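Long-range contacts in flavoredoxin (Methanosarcina acetivorans, PDB 3BNK), which binds flavin mononucleotide and probably serves in electron transport: residues V69-S74 and L115-R120; E98-E103 and A139-E144. One frame throughout, in Å; residues are numbered along the deposited sequence.

Contact 1 of 2, residues V69-S74 and L115-R120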
loop_
_atom_site.group_PDB
_atom_site.type_symbol
_atom_site.label_atom_id
_atom_site.label_comp_id
_atom_site.label_asym_id
_atom_site.label_seq_id
_atom_site.Cartn_x
_atom_site.Cartn_y
_atom_site.Cartn_z
ATOM N N VAL B 69 -2.680 -8.055 -10.656
ATOM C CA VAL B 69 -2.182 -8.042 -9.298
ATOM C C VAL B 69 -2.739 -9.304 -8.645
ATOM O O VAL B 69 -3.955 -9.479 -8.576
ATOM C CB VAL B 69 -2.635 -6.772 -8.549
ATOM C CG1 VAL B 69 -2.059 -6.745 -7.145
ATOM C CG2 VAL B 69 -2.206 -5.523 -9.299
ATOM N N ASN B 70 -1.829 -10.165 -8.185
ATOM C CA ASN B 70 -2.132 -11.538 -7.766
ATOM C C ASN B 70 -1.687 -11.745 -6.320
ATOM O O ASN B 70 -0.566 -11.383 -5.961
ATOM C CB ASN B 70 -1.408 -12.562 -8.665
ATOM C CG ASN B 70 -1.842 -12.503 -10.122
ATOM O OD1 ASN B 70 -2.890 -13.028 -10.500
ATOM N ND2 ASN B 70 -1.019 -11.874 -10.953
ATOM N N PHE B 71 -2.563 -12.309 -5.491
ATOM C CA PHE B 71 -2.271 -12.456 -4.052
ATOM C C PHE B 71 -1.927 -13.890 -3.695
ATOM O O PHE B 71 -2.812 -14.718 -3.614
ATOM C CB PHE B 71 -3.454 -11.973 -3.184
ATOM C CG PHE B 71 -3.636 -10.486 -3.182
ATOM C CD1 PHE B 71 -4.301 -9.850 -4.237
ATOM C CD2 PHE B 71 -3.146 -9.716 -2.131
ATOM C CE1 PHE B 71 -4.477 -8.478 -4.253
ATOM C CE2 PHE B 71 -3.309 -8.337 -2.126
ATOM C CZ PHE B 71 -3.972 -7.706 -3.196
ATOM N N PRO B 72 -0.633 -14.191 -3.465
ATOM C CA PRO B 72 -0.317 -15.542 -3.000
ATOM C C PRO B 72 -0.711 -15.756 -1.529
ATOM O O PRO B 72 -0.808 -14.792 -0.763
ATOM C CB PRO B 72 1.201 -15.616 -3.186
ATOM C CG PRO B 72 1.662 -14.188 -2.963
ATOM C CD PRO B 72 0.577 -13.348 -3.594
ATOM N N TYR B 73 -0.961 -17.003 -1.143
ATOM C CA TYR B 73 -1.065 -17.351 0.272
ATOM C C TYR B 73 0.332 -17.659 0.845
ATOM O O TYR B 73 1.296 -17.802 0.094
ATOM C CB TYR B 73 -2.071 -18.497 0.510
ATOM C CG TYR B 73 -1.802 -19.733 -0.313
ATOM C CD1 TYR B 73 -1.002 -20.766 0.183
ATOM C CD2 TYR B 73 -2.345 -19.872 -1.583
ATOM C CE1 TYR B 73 -0.745 -21.896 -0.570
ATOM C CE2 TYR B 73 -2.097 -21.012 -2.351
ATOM C CZ TYR B 73 -1.293 -22.012 -1.842
ATOM O OH TYR B 73 -1.050 -23.137 -2.599
ATOM N N SER B 74 0.445 -17.733 2.170
ATOM C CA SER B 74 1.763 -17.845 2.832
ATOM C C SER B 74 2.613 -19.055 2.405
ATOM O O SER B 74 3.831 -18.937 2.265
ATOM C CB SER B 74 1.635 -17.773 4.360
ATOM O OG SER B 74 1.018 -18.939 4.891
ATOM N N LEU B 115 -6.558 -14.335 -4.974
ATOM C CA LEU B 115 -7.270 -13.181 -5.520
ATOM C C LEU B 115 -6.445 -12.605 -6.668
ATOM O O LEU B 115 -5.226 -12.418 -6.541
ATOM C CB LEU B 115 -7.510 -12.117 -4.429
ATOM C CG LEU B 115 -8.126 -10.749 -4.783
ATOM C CD1 LEU B 115 -9.638 -10.823 -5.158
ATOM C CD2 LEU B 115 -7.927 -9.775 -3.649
ATOM N N ASN B 116 -7.120 -12.347 -7.788
ATOM C CA ASN B 116 -6.488 -11.764 -8.984
ATOM C C ASN B 116 -7.251 -10.541 -9.478
ATOM O O ASN B 116 -8.453 -10.617 -9.731
ATOM C CB ASN B 116 -6.390 -12.787 -10.133
ATOM C CG ASN B 116 -6.153 -14.203 -9.649
ATOM O OD1 ASN B 116 -7.104 -14.946 -9.381
ATOM N ND2 ASN B 116 -4.883 -14.599 -9.567
ATOM N N LEU B 117 -6.544 -9.420 -9.590
ATOM C CA LEU B 117 -7.113 -8.180 -10.104
ATOM C C LEU B 117 -6.560 -7.907 -11.496
ATOM O O LEU B 117 -5.364 -7.708 -11.664
ATOM C CB LEU B 117 -6.835 -7.002 -9.152
ATOM C CG LEU B 117 -7.097 -7.208 -7.651
ATOM C CD1 LEU B 117 -6.804 -5.935 -6.846
ATOM C CD2 LEU B 117 -8.533 -7.746 -7.335
ATOM N N GLU B 118 -7.447 -7.919 -12.488
ATOM C CA GLU B 118 -7.090 -7.742 -13.887
ATOM C C GLU B 118 -7.258 -6.262 -14.236
ATOM O O GLU B 118 -8.352 -5.721 -14.128
ATOM C CB GLU B 118 -7.976 -8.645 -14.757
ATOM C CG GLU B 118 -7.695 -8.623 -16.257
ATOM C CD GLU B 118 -8.685 -9.495 -17.054
ATOM O OE1 GLU B 118 -9.795 -9.780 -16.545
ATOM O OE2 GLU B 118 -8.340 -9.891 -18.191
ATOM N N CYS B 119 -6.168 -5.607 -14.640
ATOM C CA CYS B 119 -6.164 -4.145 -14.696
ATOM C C CYS B 119 -5.830 -3.553 -16.050
ATOM O O CYS B 119 -4.924 -4.024 -16.748
ATOM C CB CYS B 119 -5.235 -3.551 -13.626
ATOM S SG CYS B 119 -5.569 -4.190 -11.974
ATOM N N ARG B 120 -6.576 -2.510 -16.405
ATOM C CA ARG B 120 -6.320 -1.796 -17.645
ATOM C C ARG B 120 -5.582 -0.504 -17.384
ATOM O O ARG B 120 -6.052 0.337 -16.629
ATOM C CB ARG B 120 -7.616 -1.509 -18.398
ATOM C CG ARG B 120 -7.348 -1.327 -19.879
ATOM C CD ARG B 120 -8.052 -0.154 -20.460
ATOM N NE ARG B 120 -9.490 -0.340 -20.566
ATOM C CZ ARG B 120 -10.381 0.427 -19.950
ATOM N NH1 ARG B 120 -9.983 1.434 -19.170
ATOM N NH2 ARG B 120 -11.671 0.188 -20.110
#

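Contact 2 of 2, residues E98-E103 and A139-E144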
loop_
_atom_site.group_PDB
_atom_site.type_symbol
_atom_site.label_atom_id
_atom_site.label_comp_id
_atom_site.label_asym_id
_atom_site.label_seq_id
_atom_site.Cartn_x
_atom_site.Cartn_y
_atom_site.Cartn_z
ATOM N N GLU B 98 0.321 -22.063 -12.965
ATOM C CA GLU B 98 -0.764 -22.262 -13.919
ATOM C C GLU B 98 -1.345 -20.891 -14.243
ATOM O O GLU B 98 -1.849 -20.190 -13.359
ATOM C CB GLU B 98 -1.866 -23.161 -13.344
ATOM C CG GLU B 98 -1.563 -24.652 -13.301
ATOM C CD GLU B 98 -2.741 -25.474 -12.767
ATOM O OE1 GLU B 98 -3.087 -26.499 -13.405
ATOM O OE2 GLU B 98 -3.333 -25.085 -11.722
ATOM N N VAL B 99 -1.273 -20.510 -15.512
ATOM C CA VAL B 99 -1.691 -19.175 -15.927
ATOM C C VAL B 99 -3.060 -19.179 -16.618
ATOM O O VAL B 99 -3.337 -20.013 -17.484
ATOM C CB VAL B 99 -0.605 -18.488 -16.812
ATOM C CG1 VAL B 99 -1.107 -17.149 -17.369
ATOM C CG2 VAL B 99 0.686 -18.296 -16.014
ATOM N N PHE B 100 -3.908 -18.243 -16.208
ATOM C CA PHE B 100 -5.177 -17.988 -16.884
ATOM C C PHE B 100 -5.300 -16.507 -17.258
ATOM O O PHE B 100 -4.739 -15.627 -16.599
ATOM C CB PHE B 100 -6.380 -18.491 -16.051
ATOM C CG PHE B 100 -6.759 -17.600 -14.886
ATOM C CD1 PHE B 100 -7.875 -16.758 -14.972
ATOM C CD2 PHE B 100 -6.025 -17.610 -13.699
ATOM C CE1 PHE B 100 -8.240 -15.920 -13.911
ATOM C CE2 PHE B 100 -6.389 -16.785 -12.628
ATOM C CZ PHE B 100 -7.501 -15.934 -12.746
ATOM N N TYR B 101 -6.019 -16.252 -18.344
ATOM C CA TYR B 101 -6.297 -14.909 -18.803
ATOM C C TYR B 101 -7.775 -14.613 -18.628
ATOM O O TYR B 101 -8.577 -15.517 -18.351
ATOM C CB TYR B 101 -5.871 -14.755 -20.265
ATOM C CG TYR B 101 -4.367 -14.732 -20.458
ATOM C CD1 TYR B 101 -3.647 -15.924 -20.643
ATOM C CD2 TYR B 101 -3.661 -13.528 -20.447
ATOM C CE1 TYR B 101 -2.252 -15.912 -20.822
ATOM C CE2 TYR B 101 -2.266 -13.501 -20.631
ATOM C CZ TYR B 101 -1.571 -14.699 -20.815
ATOM O OH TYR B 101 -0.200 -14.693 -20.993
ATOM N N GLY B 102 -8.122 -13.334 -18.761
ATOM C CA GLY B 102 -9.499 -12.879 -18.571
ATOM C C GLY B 102 -9.937 -11.955 -19.683
ATOM O O GLY B 102 -9.455 -12.071 -20.813
ATOM N N GLU B 103 -10.821 -11.018 -19.339
ATOM C CA GLU B 103 -11.506 -10.141 -20.309
ATOM C C GLU B 103 -10.564 -9.260 -21.138
ATOM O O GLU B 103 -10.853 -8.947 -22.299
ATOM C CB GLU B 103 -12.551 -9.265 -19.602
ATOM C CG GLU B 103 -13.731 -10.031 -18.976
ATOM C CD GLU B 103 -14.645 -9.154 -18.099
ATOM O OE1 GLU B 103 -14.516 -7.907 -18.108
ATOM O OE2 GLU B 103 -15.518 -9.719 -17.397
ATOM N N ALA B 139 -11.751 -6.470 -13.957
ATOM C CA ALA B 139 -12.311 -7.718 -13.444
ATOM C C ALA B 139 -11.506 -8.202 -12.249
ATOM O O ALA B 139 -10.280 -8.020 -12.192
ATOM C CB ALA B 139 -12.374 -8.795 -14.538
ATOM N N ALA B 140 -12.221 -8.785 -11.293
ATOM C CA ALA B 140 -11.628 -9.387 -10.113
ATOM C C ALA B 140 -12.116 -10.813 -9.964
ATOM O O ALA B 140 -13.304 -11.097 -10.157
ATOM C CB ALA B 140 -11.950 -8.572 -8.867
ATOM N N TYR B 141 -11.181 -11.700 -9.630
ATOM C CA TYR B 141 -11.432 -13.136 -9.515
ATOM C C TYR B 141 -10.990 -13.667 -8.156
ATOM O O TYR B 141 -9.896 -13.362 -7.675
ATOM C CB TYR B 141 -10.680 -13.909 -10.613
ATOM C CG TYR B 141 -10.905 -13.403 -12.025
ATOM C CD1 TYR B 141 -10.166 -12.334 -12.531
ATOM C CD2 TYR B 141 -11.862 -14.000 -12.857
ATOM C CE1 TYR B 141 -10.374 -11.857 -13.831
ATOM C CE2 TYR B 141 -12.071 -13.544 -14.161
ATOM C CZ TYR B 141 -11.327 -12.468 -14.637
ATOM O OH TYR B 141 -11.532 -12.014 -15.919
ATOM N N SER B 142 -11.844 -14.474 -7.547
ATOM C CA SER B 142 -11.421 -15.310 -6.437
ATOM C C SER B 142 -12.080 -16.683 -6.539
ATOM O O SER B 142 -12.435 -17.135 -7.630
ATOM C CB SER B 142 -11.729 -14.641 -5.092
ATOM O OG SER B 142 -11.102 -15.338 -4.029
ATOM N N GLU B 143 -12.202 -17.357 -5.400
ATOM C CA GLU B 143 -12.871 -18.657 -5.314
ATOM C C GLU B 143 -13.766 -18.622 -4.075
ATOM O O GLU B 143 -13.533 -17.829 -3.153
ATOM C CB GLU B 143 -11.845 -19.787 -5.213
ATOM C CG GLU B 143 -10.690 -19.671 -6.198
ATOM C CD GLU B 143 -9.659 -20.754 -6.040
ATOM O OE1 GLU B 143 -9.964 -21.791 -5.411
ATOM O OE2 GLU B 143 -8.531 -20.564 -6.554
ATOM N N GLU B 144 -14.792 -19.471 -4.060
ATOM C CA GLU B 144 -15.768 -19.480 -2.960
ATOM C C GLU B 144 -15.092 -19.641 -1.589
ATOM O O GLU B 144 -15.506 -18.999 -0.615
ATOM C CB GLU B 144 -16.853 -20.550 -3.200
ATOM C CG GLU B 144 -18.038 -20.529 -2.211
ATOM C CD GLU B 144 -17.921 -21.577 -1.084
ATOM O OE1 GLU B 144 -18.877 -22.375 -0.906
ATOM O OE2 GLU B 144 -16.884 -21.613 -0.375
#

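Contact 1 of 2, residues V69-S74 and L115-R120
Asn70 OD1 is gripped by two N-H groups: ND2 of Asn116 reaches it across the strands at 2.7 Å, and the backbone N of Ile110 is its second donor. The bond from Asn116 is nearly straight, 168° at the hydrogen. It arrives on a lone pair in the carbonyl plane of Asn70 and leaves almost within the amide plane of Asn116, although the two amides are turned 65° from one another. Asn70 has CG anti to its carbonyl carbon (chi1 -63°), which brings the amide of this non-hydrogen-bonded pair over to its neighbour. Every polar end of the two buried amides is engaged: Asn70 ND2 with Leu20 O and Ser68 OG, Asn116 ND2 also with Ile110 O, and Asn116 OD1 with Lys4 of the second subunit. An alanine in place of Asn70 would probably leave the N of Ile110 and one N-H of Asn116 without their shared acceptor, and Leu20 O without the amide N-H it receives. The backbones belong to strands 66-71 and 115-126, antiparallel neighbours in the large sheet of the FMN-binding flavin reductase-like domain. Val69 and Leu117 form a hydrogen-bonded pair, with Leu117 N to Val69 O at 2.8 Å and Val69 N to Leu117 O at 2.9 Å. On the face of the sheet opposite the asparagines, Val69 CB and Leu117 CB lie 4.2 Å apart. Leu115 and Phe71 run side by side on this apolar face, where Leu115 CD2 touches the ring at Phe71 CD1, 3.7 Å away. The carbonyl O of Leu115 meets the edge of the same ring in its plane, 3.6 Å from Phe71 CD1. Tyr14 of the second subunit packs on both Phe71 and Leu115.

Contact 2 of 2, residues E98-E103 and A139-E144
Phe100 sets the edge of its ring against the face of Tyr141 in a T-shaped stack, the planes 86° apart and the centroids of the two rings separated by 5.5 Å. The touching atom is Phe100 CE1. It stands 4.1 Å from Tyr141 CG, above the rim of the tyrosine ring where the side chain begins. Phe100 gets there with CG lodged between its backbone N and carbonyl carbon (chi1 77°), a crowded position that lets the ring edge meet Tyr141. At the far end of the tyrosine, the hydroxyl lies against the backbone of the other segment: Tyr141 OH is 3.5 Å from Gly102 CA. Gly102, with no side chain, lets the hydroxyl come this near. Farther along, the carboxylate carbon Glu103 CD packs on the methyl of Ala139, Glu103 CD to Ala139 CB being 4.2 Å. A second shell surrounds these groups. Glu118 OE1, on strand 115-126, is hydrogen-bonded to Tyr141 OH and takes a weak bond from Glu103 N. Met109 of the short strand 109-110, which pairs with 99-100, packs on both rings, while Ala140, Tyr141 and Ser142 pair antiparallel with a strand of the second subunit and carry the sheet across the interface. Lys6 of that subunit packs on Tyr141. Shape and the edge-to-face stack thus join the two segments, while the direction of the tyrosine hydroxyl is probably set by the Glu118 carboxylate, and a salt bridge from Glu103 OE2 to the same Lys6 ties this edge of the fold to the partner chain.

In the fold
Contact 1 is core, close to the centre of the chain, whereas contact 2 is partly buried and lies farther out, away from the flavin site. Contact 1 joins two neighbouring strands of the large sheet through backbone bonds and a buried amide pair; contact 2 lays a loop and a short separate strand against that sheet through an aromatic pair and van der Waals contacts, with no backbone pairing between its two segments. Strands 115-126 and 130-142 are adjacent in the sheet and bring the contacts together: Glu118 N probably hydrogen-bonds to Ala139 O, 2.8 Å away, and Asn116 OD1 packs 3.5 Å from Phe100 CZ. Both contacts reach the second subunit, but only contact 2 includes residues that pair with a strand of it.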